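Local coordinates for protein syndapin (Drosophila melanogaster, PDB 3I2W) that probably acts in endocytosis and plasma-membrane protein internalisation, its F-BAR domain forming an elongated homodimer that binds phospholipid membranes, at residues K230-L233 with F234-S238; L240-T243 with K244-S247; H107-M111 with Q112-R116; M84-K87 with D88-N92. All coordinates share one frame; numbering follows the deposited sequence.

In the fold
All four contacts lie in the F-BAR domain, in the chain order 4, 3, 1, 2. Contact 4 spans about two and a half turns of helix 63-105; contact 3 is the small hairpin after that helix together with the first residues of helix 114-159; contact 1 lies near the end of helix 169-240, and contact 2 is the loop that follows. Contacts 1, 2 and 4 cluster, with centres 13 to 15 Å apart; contacts 2 and 4 touch through Leu240, which packs on Ile86 and Leu90. Contact 3 stands about 29 to 42 Å from the others, centre to centre. Contacts 1 and 2 meet the second subunit at the dimer interface, whereas contact 3 stands out from the helical body.

Contact 1. Residues K230-L233 with F234-S238; sequences KEIL and FNVHS
Phe234 and Lys230 run side by side along one flank of the helix, the methylene CE of Lys230 lying 3.9 Å from CE2 of the Phe234 ring. The first torsion of Lys230 (chi1 -159°) places CG across from the backbone N, which sets the chain alongside the ring. Glu231 comes to the same ring obliquely, its carboxylate plane turned 44° against it, and Glu231 OE1 lies 4.0 Å from CD2 of Phe234. On the buried flank the apolar pairing is looser, with Ile232 CG2 and Val236 CG2 4.3 Å apart.

The backbone bonds are those of a regular alpha-helix, the late part of helix 169-240, one of the long rods of the F-BAR domain. Val236 N is 2.7 Å from Ile232 O, and His237 N gives an almost straight bond of 2.9 Å to Leu233 O. One turn further on, Phe234 O takes two donors from Ser238, the backbone N at 2.8 Å and, weakly, the hydroxyl OG.

Toward the second subunit, Lys230 NZ donates to the carbonyl O of Ala262 of that subunit and His237 NE2 is bonded to O of its Tyr252, while the His237 ring meets its Phe255 and its Ile259 packs on Leu233 and Phe234. Facing helix 63-105 of the same chain instead, Asn235 pairs its OD1 with Gln97 NE2, and Ile232 lies against Val94, Gln97 and Ile98.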
loop_
_atom_site.group_PDB
_atom_site.type_symbol
_atom_site.label_atom_id
_atom_site.label_comp_id
_atom_site.label_asym_id
_atom_site.label_seq_id
_atom_site.Cartn_x
_atom_site.Cartn_y
_atom_site.Cartn_z
ATOM N N LYS B 230 -1.722 -22.647 6.548
ATOM C CA LYS B 230 -0.625 -22.195 7.378
ATOM C C LYS B 230 0.649 -21.921 6.527
ATOM O O LYS B 230 1.382 -20.943 6.760
ATOM C CB LYS B 230 -0.358 -23.191 8.485
ATOM C CG LYS B 230 0.368 -22.550 9.614
ATOM C CD LYS B 230 1.220 -23.562 10.356
ATOM C CE LYS B 230 1.949 -22.889 11.515
ATOM N NZ LYS B 230 1.546 -23.374 12.833
ATOM N N GLU B 231 0.872 -22.752 5.510
ATOM C CA GLU B 231 2.060 -22.656 4.750
ATOM C C GLU B 231 2.062 -21.455 3.866
ATOM O O GLU B 231 3.085 -20.806 3.709
ATOM C CB GLU B 231 2.205 -23.885 3.843
ATOM C CG GLU B 231 2.570 -25.227 4.629
ATOM C CD GLU B 231 3.516 -24.920 5.907
ATOM O OE1 GLU B 231 4.681 -24.359 5.618
ATOM O OE2 GLU B 231 3.067 -25.222 7.147
ATOM N N ILE B 232 0.936 -21.231 3.208
ATOM C CA ILE B 232 0.732 -20.138 2.282
ATOM C C ILE B 232 0.873 -18.846 3.083
ATOM O O ILE B 232 1.614 -17.963 2.705
ATOM C CB ILE B 232 -0.669 -20.238 1.702
ATOM C CG1 ILE B 232 -0.769 -21.364 0.696
ATOM C CG2 ILE B 232 -1.136 -18.956 1.124
ATOM C CD1 ILE B 232 0.095 -21.203 -0.460
ATOM N N LEU B 233 0.209 -18.749 4.220
ATOM C CA LEU B 233 0.512 -17.648 5.087
ATOM C C LEU B 233 2.022 -17.380 5.279
ATOM O O LEU B 233 2.432 -16.242 5.127
ATOM C CB LEU B 233 -0.242 -17.733 6.407
ATOM C CG LEU B 233 -1.747 -17.512 6.301
ATOM C CD1 LEU B 233 -2.364 -17.396 7.645
ATOM C CD2 LEU B 233 -2.049 -16.283 5.530
ATOM N N PHE B 234 2.850 -18.366 5.583
ATOM C CA PHE B 234 4.299 -18.144 5.606
ATOM C C PHE B 234 4.821 -17.713 4.256
ATOM O O PHE B 234 5.714 -16.860 4.156
ATOM C CB PHE B 234 5.064 -19.408 5.961
ATOM C CG PHE B 234 5.048 -19.776 7.445
ATOM C CD1 PHE B 234 5.520 -18.913 8.414
ATOM C CD2 PHE B 234 4.624 -21.017 7.849
ATOM C CE1 PHE B 234 5.529 -19.264 9.760
ATOM C CE2 PHE B 234 4.645 -21.372 9.206
ATOM C CZ PHE B 234 5.093 -20.489 10.150
ATOM N N ASN B 235 4.303 -18.295 3.193
ATOM C CA ASN B 235 4.777 -17.929 1.891
ATOM C C ASN B 235 4.470 -16.462 1.661
ATOM O O ASN B 235 5.286 -15.760 1.126
ATOM C CB ASN B 235 4.090 -18.763 0.839
ATOM C CG ASN B 235 4.603 -20.195 0.783
ATOM O OD1 ASN B 235 4.129 -20.988 -0.000
ATOM N ND2 ASN B 235 5.549 -20.521 1.597
ATOM N N VAL B 236 3.297 -16.000 2.080
ATOM C CA VAL B 236 2.922 -14.614 1.973
ATOM C C VAL B 236 3.964 -13.804 2.713
ATOM O O VAL B 236 4.610 -12.888 2.128
ATOM C CB VAL B 236 1.581 -14.325 2.626
ATOM C CG1 VAL B 236 1.310 -12.867 2.558
ATOM C CG2 VAL B 236 0.479 -14.999 1.897
ATOM N N HIS B 237 4.135 -14.145 3.982
ATOM C CA HIS B 237 5.127 -13.532 4.808
ATOM C C HIS B 237 6.433 -13.374 4.049
ATOM O O HIS B 237 6.855 -12.289 3.842
ATOM C CB HIS B 237 5.302 -14.381 6.030
ATOM C CG HIS B 237 6.247 -13.812 7.037
ATOM N ND1 HIS B 237 7.609 -14.005 6.966
ATOM C CD2 HIS B 237 6.019 -13.112 8.173
ATOM C CE1 HIS B 237 8.182 -13.400 7.987
ATOM N NE2 HIS B 237 7.241 -12.854 8.739
ATOM N N SER B 238 7.071 -14.438 3.592
ATOM C CA SER B 238 8.246 -14.273 2.679
ATOM C C SER B 238 8.178 -13.196 1.647
ATOM O O SER B 238 9.137 -12.502 1.405
ATOM C CB SER B 238 8.520 -15.548 1.924
ATOM O OG SER B 238 8.777 -16.422 2.982
#

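Contact 2. Residues L240-T243 with K244-S247; sequences LDLT and KVQS
Val245 N closes a beta-turn back onto Leu242 O at 2.9 Å, with Thr243 and Lys244 at its corners in roughly type I conformation. Asp241 is where the chain leaves helical geometry; a preceding bond from Lys244 N to Asp241 O is weak and doubtful.

The Asp241 carboxylate is bonded on both oxygens across the bend. A chi1 near 180° carries it over the turn, and OD1 accepts the Thr243 hydroxyl OG1 at 2.7 Å on its syn side. The same oxygen takes a weak bond of 2.9 Å from Thr243 N to Asp241 OD1, giving a loosely closed Asx turn. The other oxygen, OD2, forms a salt bridge with Lys244 NZ at 3.3 Å; the ammonium lies above the carboxylate plane, 37° out of it. Lys244 CG lies 3.5 Å from Asp241 OD2, and bends further out, at chi2 and chi4, lead the chain back so that NZ meets the same oxygen. Beneath the turn Leu242 and Val245 point the same way, Leu242 CD2 to Val245 CG2 4.2 Å.

This loop joins helix 169-240 to helix 247-260. Val245 rests on Val82 of helix 63-105, while Leu242 and Thr243 pack on Leu248, and Asp241 on Tyr252, of the second subunit, whose helix 247-260 carries both partners.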
loop_
_atom_site.group_PDB
_atom_site.type_symbol
_atom_site.label_atom_id
_atom_site.label_comp_id
_atom_site.label_asym_id
_atom_site.label_seq_id
_atom_site.Cartn_x
_atom_site.Cartn_y
_atom_site.Cartn_z
ATOM N N LEU B 240 6.527 -10.496 1.653
ATOM C CA LEU B 240 6.387 -9.165 2.159
ATOM C C LEU B 240 7.550 -8.737 3.036
ATOM O O LEU B 240 7.686 -7.581 3.340
ATOM C CB LEU B 240 5.100 -9.036 2.975
ATOM C CG LEU B 240 3.767 -8.757 2.311
ATOM C CD1 LEU B 240 3.687 -9.673 1.263
ATOM C CD2 LEU B 240 2.683 -9.124 3.281
ATOM N N ASP B 241 8.391 -9.642 3.454
ATOM C CA ASP B 241 9.328 -9.311 4.473
ATOM C C ASP B 241 10.432 -8.513 3.809
ATOM O O ASP B 241 11.119 -8.960 2.883
ATOM C CB ASP B 241 9.834 -10.604 5.084
ATOM C CG ASP B 241 10.852 -10.411 6.200
ATOM O OD1 ASP B 241 11.400 -9.310 6.482
ATOM O OD2 ASP B 241 11.111 -11.450 6.826
ATOM N N LEU B 242 10.590 -7.319 4.334
ATOM C CA LEU B 242 11.409 -6.310 3.753
ATOM C C LEU B 242 12.794 -6.621 4.142
ATOM O O LEU B 242 13.737 -6.403 3.337
ATOM C CB LEU B 242 11.020 -4.951 4.327
ATOM C CG LEU B 242 9.793 -4.429 3.584
ATOM C CD1 LEU B 242 9.259 -3.191 4.291
ATOM C CD2 LEU B 242 10.165 -4.192 2.075
ATOM N N THR B 243 12.923 -7.140 5.362
ATOM C CA THR B 243 14.222 -7.412 5.927
ATOM C C THR B 243 14.963 -8.436 5.090
ATOM O O THR B 243 16.085 -8.729 5.370
ATOM C CB THR B 243 14.159 -7.900 7.404
ATOM O OG1 THR B 243 13.881 -9.286 7.443
ATOM C CG2 THR B 243 13.102 -7.221 8.179
ATOM N N LYS B 244 14.348 -8.989 4.065
ATOM C CA LYS B 244 15.004 -10.013 3.264
ATOM C C LYS B 244 15.131 -9.574 1.816
ATOM O O LYS B 244 15.534 -10.345 0.962
ATOM C CB LYS B 244 14.165 -11.306 3.285
ATOM C CG LYS B 244 13.834 -11.873 4.679
ATOM C CD LYS B 244 14.576 -13.171 4.970
ATOM C CE LYS B 244 14.681 -13.437 6.488
ATOM N NZ LYS B 244 13.376 -13.768 7.143
ATOM N N VAL B 245 14.701 -8.363 1.502
ATOM C CA VAL B 245 14.978 -7.813 0.209
ATOM C C VAL B 245 16.466 -7.367 0.277
ATOM O O VAL B 245 16.822 -6.476 1.044
ATOM C CB VAL B 245 14.039 -6.645 0.017
ATOM C CG1 VAL B 245 14.162 -6.038 -1.389
ATOM C CG2 VAL B 245 12.631 -7.072 0.300
ATOM N N GLN B 246 17.350 -8.038 -0.452
ATOM C CA GLN B 246 18.807 -7.832 -0.242
ATOM C C GLN B 246 19.362 -6.584 -0.859
ATOM O O GLN B 246 20.432 -6.133 -0.512
ATOM C CB GLN B 246 19.589 -9.008 -0.730
ATOM C CG GLN B 246 19.581 -10.059 0.339
ATOM C CD GLN B 246 19.579 -11.450 -0.235
ATOM O OE1 GLN B 246 18.824 -12.321 0.231
ATOM N NE2 GLN B 246 20.420 -11.684 -1.263
ATOM N N SER B 247 18.555 -6.007 -1.726
ATOM C CA SER B 247 18.901 -4.858 -2.465
ATOM C C SER B 247 18.660 -3.581 -1.653
ATOM O O SER B 247 19.376 -2.596 -1.813
ATOM C CB SER B 247 18.087 -4.879 -3.740
ATOM O OG SER B 247 16.742 -4.567 -3.467
#

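Contact 3. Residues H107-M111 with Q112-R116; sequences HHTLM and QIKER
His107 and Glu115 bring two flat groups together, the carboxylate standing at the edge of the imidazole with the planes 26° apart; the fit there is too tight in the model and therefore doubtful, and the pair rests on the sound bond from His107 N to Glu115 OE1. NE2, next to that edge, is hydrogen-bonded to Glu104 O, which limits the ring's rotation. The other histidine, His108, has a water in its ring plane, 2.7 Å from ND1; that water also donates a weak bond to Gln112 O. Tyr21 of helix 11-58 meets the His108 ring at about 75°.

Strands 108-109 and 112-113 form a two-stranded antiparallel beta-hairpin interrupting a helical chain. It corresponds to the wedge loop known from PACSIN F-BAR domains, where the apolar tip is thought to enter the membrane; the exposed Leu110 and selenomethionine Met111 are consistent with that role. These two, both with left-handed helical backbone angles, form a turn close to type I'. Thr109 and Gln112 are the hydrogen-bonded pair that closes it: Gln112 N lies 2.7 Å from Thr109 O, and Thr109 N returns a bond of 3.0 Å to Gln112 O. His108 and Ile113 follow as the non-hydrogen-bonded pair, their side chains on one face of the ribbon, toward Tyr21.

At the base, Ile113 takes the N-cap position of helix 114-159. Glu115 folds back through a bend at chi2 (71°), and its OE1 accepts His107 N at 3.1 Å on the syn side. Lys114 N bonds to His107 O at 3.2 Å. A CA-H...O contact joins Ile113 CA to His107 O at 3.4 Å.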
loop_
_atom_site.group_PDB
_atom_site.type_symbol
_atom_site.label_atom_id
_atom_site.label_comp_id
_atom_site.label_asym_id
_atom_site.label_seq_id
_atom_site.Cartn_x
_atom_site.Cartn_y
_atom_site.Cartn_z
ATOM N N HIS B 107 -14.311 -30.438 -6.851
ATOM C CA HIS B 107 -14.747 -30.732 -8.185
ATOM C C HIS B 107 -16.173 -30.298 -8.228
ATOM O O HIS B 107 -16.808 -30.176 -7.175
ATOM C CB HIS B 107 -14.511 -32.200 -8.460
ATOM C CG HIS B 107 -13.056 -32.537 -8.381
ATOM N ND1 HIS B 107 -12.201 -32.390 -9.457
ATOM C CD2 HIS B 107 -12.273 -32.851 -7.316
ATOM C CE1 HIS B 107 -10.966 -32.659 -9.073
ATOM N NE2 HIS B 107 -10.985 -32.942 -7.779
ATOM N N HIS B 108 -16.663 -29.952 -9.413
ATOM C CA HIS B 108 -17.957 -29.297 -9.461
ATOM C C HIS B 108 -18.896 -30.080 -10.316
ATOM O O HIS B 108 -18.708 -30.097 -11.507
ATOM C CB HIS B 108 -17.848 -27.872 -9.979
ATOM C CG HIS B 108 -16.952 -27.010 -9.170
ATOM N ND1 HIS B 108 -17.433 -26.074 -8.291
ATOM C CD2 HIS B 108 -15.599 -26.901 -9.135
ATOM C CE1 HIS B 108 -16.417 -25.448 -7.714
ATOM N NE2 HIS B 108 -15.292 -25.931 -8.214
ATOM N N THR B 109 -19.877 -30.743 -9.720
ATOM C CA THR B 109 -20.825 -31.526 -10.513
ATOM C C THR B 109 -22.249 -31.233 -10.136
ATOM O O THR B 109 -22.553 -31.013 -8.999
ATOM C CB THR B 109 -20.731 -33.048 -10.317
ATOM O OG1 THR B 109 -19.417 -33.490 -10.502
ATOM C CG2 THR B 109 -21.412 -33.687 -11.447
ATOM N N LEU B 110 -23.160 -31.264 -11.071
ATOM C CA LEU B 110 -24.533 -31.308 -10.599
ATOM C C LEU B 110 -24.837 -30.192 -9.624
ATOM O O LEU B 110 -25.510 -30.437 -8.610
ATOM C CB LEU B 110 -24.855 -32.683 -9.964
ATOM C CG LEU B 110 -24.762 -33.830 -10.989
ATOM C CD1 LEU B 110 -24.474 -35.156 -10.354
ATOM C CD2 LEU B 110 -26.042 -33.914 -11.842
HETATM N N MSE B 111 -24.394 -28.978 -9.970
HETATM C CA MSE B 111 -24.552 -27.808 -9.117
HETATM C C MSE B 111 -24.181 -28.066 -7.650
HETATM O O MSE B 111 -24.749 -27.501 -6.739
HETATM C CB MSE B 111 -25.922 -27.186 -9.265
HETATM C CG MSE B 111 -26.062 -26.482 -10.596
HETATM SE SE MSE B 111 -27.733 -25.896 -10.987
HETATM C CE MSE B 111 -28.057 -24.592 -9.871
ATOM N N GLN B 112 -23.186 -28.914 -7.443
ATOM C CA GLN B 112 -22.689 -29.217 -6.112
ATOM C C GLN B 112 -21.179 -29.283 -6.133
ATOM O O GLN B 112 -20.565 -29.292 -7.214
ATOM C CB GLN B 112 -23.218 -30.547 -5.658
ATOM C CG GLN B 112 -24.527 -30.437 -4.911
ATOM C CD GLN B 112 -25.430 -31.695 -5.087
ATOM O OE1 GLN B 112 -25.480 -32.363 -6.179
ATOM N NE2 GLN B 112 -26.181 -32.007 -4.007
ATOM N N ILE B 113 -20.585 -29.265 -4.945
ATOM C CA ILE B 113 -19.186 -29.634 -4.776
ATOM C C ILE B 113 -19.187 -31.088 -4.391
ATOM O O ILE B 113 -19.668 -31.470 -3.314
ATOM C CB ILE B 113 -18.505 -28.857 -3.677
ATOM C CG1 ILE B 113 -18.387 -27.402 -4.099
ATOM C CG2 ILE B 113 -17.139 -29.446 -3.389
ATOM C CD1 ILE B 113 -17.580 -26.584 -3.174
ATOM N N LYS B 114 -18.665 -31.892 -5.291
ATOM C CA LYS B 114 -18.699 -33.290 -5.158
ATOM C C LYS B 114 -18.159 -33.757 -3.833
ATOM O O LYS B 114 -18.729 -34.622 -3.236
ATOM C CB LYS B 114 -17.888 -33.853 -6.308
ATOM C CG LYS B 114 -17.860 -35.341 -6.424
ATOM C CD LYS B 114 -17.214 -35.706 -7.734
ATOM C CE LYS B 114 -16.688 -37.145 -7.700
ATOM N NZ LYS B 114 -17.758 -37.998 -7.155
ATOM N N GLU B 115 -17.078 -33.189 -3.336
ATOM C CA GLU B 115 -16.599 -33.594 -2.042
ATOM C C GLU B 115 -17.619 -33.386 -0.950
ATOM O O GLU B 115 -17.711 -34.194 -0.035
ATOM C CB GLU B 115 -15.257 -32.950 -1.690
ATOM C CG GLU B 115 -14.099 -33.384 -2.633
ATOM C CD GLU B 115 -14.220 -32.803 -4.061
ATOM O OE1 GLU B 115 -15.159 -32.041 -4.348
ATOM O OE2 GLU B 115 -13.355 -33.082 -4.917
ATOM N N ARG B 116 -18.426 -32.346 -1.040
ATOM C CA ARG B 116 -19.533 -32.199 -0.087
ATOM C C ARG B 116 -20.663 -33.225 -0.271
ATOM O O ARG B 116 -21.087 -33.887 0.672
ATOM C CB ARG B 116 -20.080 -30.788 -0.181
ATOM C CG ARG B 116 -20.887 -30.360 1.007
ATOM C CD ARG B 116 -21.493 -28.994 0.758
ATOM N NE ARG B 116 -22.636 -28.805 1.633
ATOM C CZ ARG B 116 -23.239 -27.658 1.900
ATOM N NH1 ARG B 116 -22.832 -26.528 1.381
ATOM N NH2 ARG B 116 -24.240 -27.652 2.738
HETATM O O HOH W 1 -20.109 -26.157 -7.772
#

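Contact 4. Residues M84-K87 with D88-N92; sequences MKIK and DNLCN
Lys87 leans over Asp88, its neighbour in the helix. CB of Lys87 lies 3.2 Å from Asp88 N, and CG, swung opposite the Lys87 backbone N, is still beside that amide. A bend at chi2 (-112°) then turns the chain toward the carboxylate, and CD of Lys87 passes 3.3 Å from Asp88 OD1. CE follows past the same oxygen. At the tip, Lys87 NZ ends 3.2 Å from Asp88 OD1 in a salt bridge whose hydrogen bond is weak. Lys39 NZ of helix 11-58 is a like charge close to this ammonium, so the aspartate may partly offset it.

The residues span about two and a half turns of helix 63-105 of the elongated F-BAR helical bundle, in contact here with helices 11-58 and 169-240. Asn89 N bonds to Lys85 O at 2.7 Å, and Leu90 N to Ile86 O at 2.8 Å; a wider pi-type turn begins at Leu90.

On the buried side Ile86 and Leu90 point the same way, Ile86 CG2 to Leu90 CG 4.2 Å, and both bear on Leu240 of helix 169-240. Leu90 also meets Ile31 of helix 11-58, as Cys91 meets Gln32, while selenomethionine Met84 packs on Lys39 and Arg46.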
loop_
_atom_site.group_PDB
_atom_site.type_symbol
_atom_site.label_atom_id
_atom_site.label_comp_id
_atom_site.label_asym_id
_atom_site.label_seq_id
_atom_site.Cartn_x
_atom_site.Cartn_y
_atom_site.Cartn_z
HETATM N N MSE B 84 7.061 -3.984 -7.147
HETATM C CA MSE B 84 6.517 -4.734 -8.277
HETATM C C MSE B 84 6.781 -6.199 -8.139
HETATM O O MSE B 84 6.005 -7.019 -8.593
HETATM C CB MSE B 84 7.126 -4.297 -9.585
HETATM C CG MSE B 84 6.429 -3.097 -10.234
HETATM SE SE MSE B 84 4.443 -3.161 -10.416
HETATM C CE MSE B 84 4.281 -3.524 -12.352
ATOM N N LYS B 85 7.903 -6.524 -7.517
ATOM C CA LYS B 85 8.348 -7.869 -7.352
ATOM C C LYS B 85 7.528 -8.476 -6.245
ATOM O O LYS B 85 7.287 -9.668 -6.255
ATOM C CB LYS B 85 9.823 -7.873 -6.970
ATOM C CG LYS B 85 10.651 -8.871 -7.754
ATOM C CD LYS B 85 11.773 -9.541 -6.900
ATOM C CE LYS B 85 11.242 -10.795 -6.134
ATOM N NZ LYS B 85 12.260 -11.588 -5.366
ATOM N N ILE B 86 7.091 -7.699 -5.271
ATOM C CA ILE B 86 6.203 -8.239 -4.281
ATOM C C ILE B 86 4.852 -8.482 -4.949
ATOM O O ILE B 86 4.236 -9.524 -4.799
ATOM C CB ILE B 86 6.024 -7.301 -3.122
ATOM C CG1 ILE B 86 7.358 -7.029 -2.467
ATOM C CG2 ILE B 86 5.132 -7.908 -2.087
ATOM C CD1 ILE B 86 7.221 -6.115 -1.315
ATOM N N LYS B 87 4.391 -7.539 -5.732
ATOM C CA LYS B 87 3.183 -7.786 -6.515
ATOM C C LYS B 87 3.294 -9.078 -7.333
ATOM O O LYS B 87 2.346 -9.849 -7.461
ATOM C CB LYS B 87 2.940 -6.596 -7.425
ATOM C CG LYS B 87 1.738 -6.764 -8.251
ATOM C CD LYS B 87 2.094 -6.920 -9.697
ATOM C CE LYS B 87 0.940 -7.569 -10.421
ATOM N NZ LYS B 87 1.286 -7.541 -11.871
ATOM N N ASP B 88 4.468 -9.314 -7.894
ATOM C CA ASP B 88 4.615 -10.399 -8.805
ATOM C C ASP B 88 4.792 -11.664 -8.024
ATOM O O ASP B 88 4.175 -12.708 -8.353
ATOM C CB ASP B 88 5.760 -10.157 -9.785
ATOM C CG ASP B 88 5.328 -9.324 -11.033
ATOM O OD1 ASP B 88 4.134 -8.977 -11.256
ATOM O OD2 ASP B 88 6.228 -8.979 -11.820
ATOM N N ASN B 89 5.606 -11.599 -6.976
ATOM C CA ASN B 89 5.627 -12.757 -6.084
ATOM C C ASN B 89 4.302 -13.190 -5.503
ATOM O O ASN B 89 4.066 -14.378 -5.441
ATOM C CB ASN B 89 6.641 -12.624 -4.963
ATOM C CG ASN B 89 8.030 -12.721 -5.467
ATOM O OD1 ASN B 89 8.268 -13.199 -6.588
ATOM N ND2 ASN B 89 8.961 -12.220 -4.699
ATOM N N LEU B 90 3.449 -12.247 -5.069
ATOM C CA LEU B 90 2.181 -12.603 -4.459
ATOM C C LEU B 90 1.362 -13.255 -5.532
ATOM O O LEU B 90 0.758 -14.275 -5.301
ATOM C CB LEU B 90 1.438 -11.404 -3.918
ATOM C CG LEU B 90 2.028 -10.643 -2.744
ATOM C CD1 LEU B 90 1.192 -9.439 -2.507
ATOM C CD2 LEU B 90 2.143 -11.426 -1.480
ATOM N N CYS B 91 1.355 -12.709 -6.730
ATOM C CA CYS B 91 0.536 -13.340 -7.736
ATOM C C CYS B 91 1.024 -14.581 -8.376
ATOM O O CYS B 91 0.208 -15.304 -8.874
ATOM C CB CYS B 91 0.101 -12.397 -8.833
ATOM S SG CYS B 91 -0.733 -11.079 -8.086
ATOM N N ASN B 92 2.303 -14.856 -8.450
ATOM C CA ASN B 92 2.657 -16.047 -9.214
ATOM C C ASN B 92 3.352 -17.054 -8.385
ATOM O O ASN B 92 3.406 -18.170 -8.801
ATOM C CB ASN B 92 3.535 -15.784 -10.439
ATOM C CG ASN B 92 3.195 -14.486 -11.173
ATOM O OD1 ASN B 92 2.047 -14.218 -11.451
ATOM N ND2 ASN B 92 4.217 -13.687 -11.490
#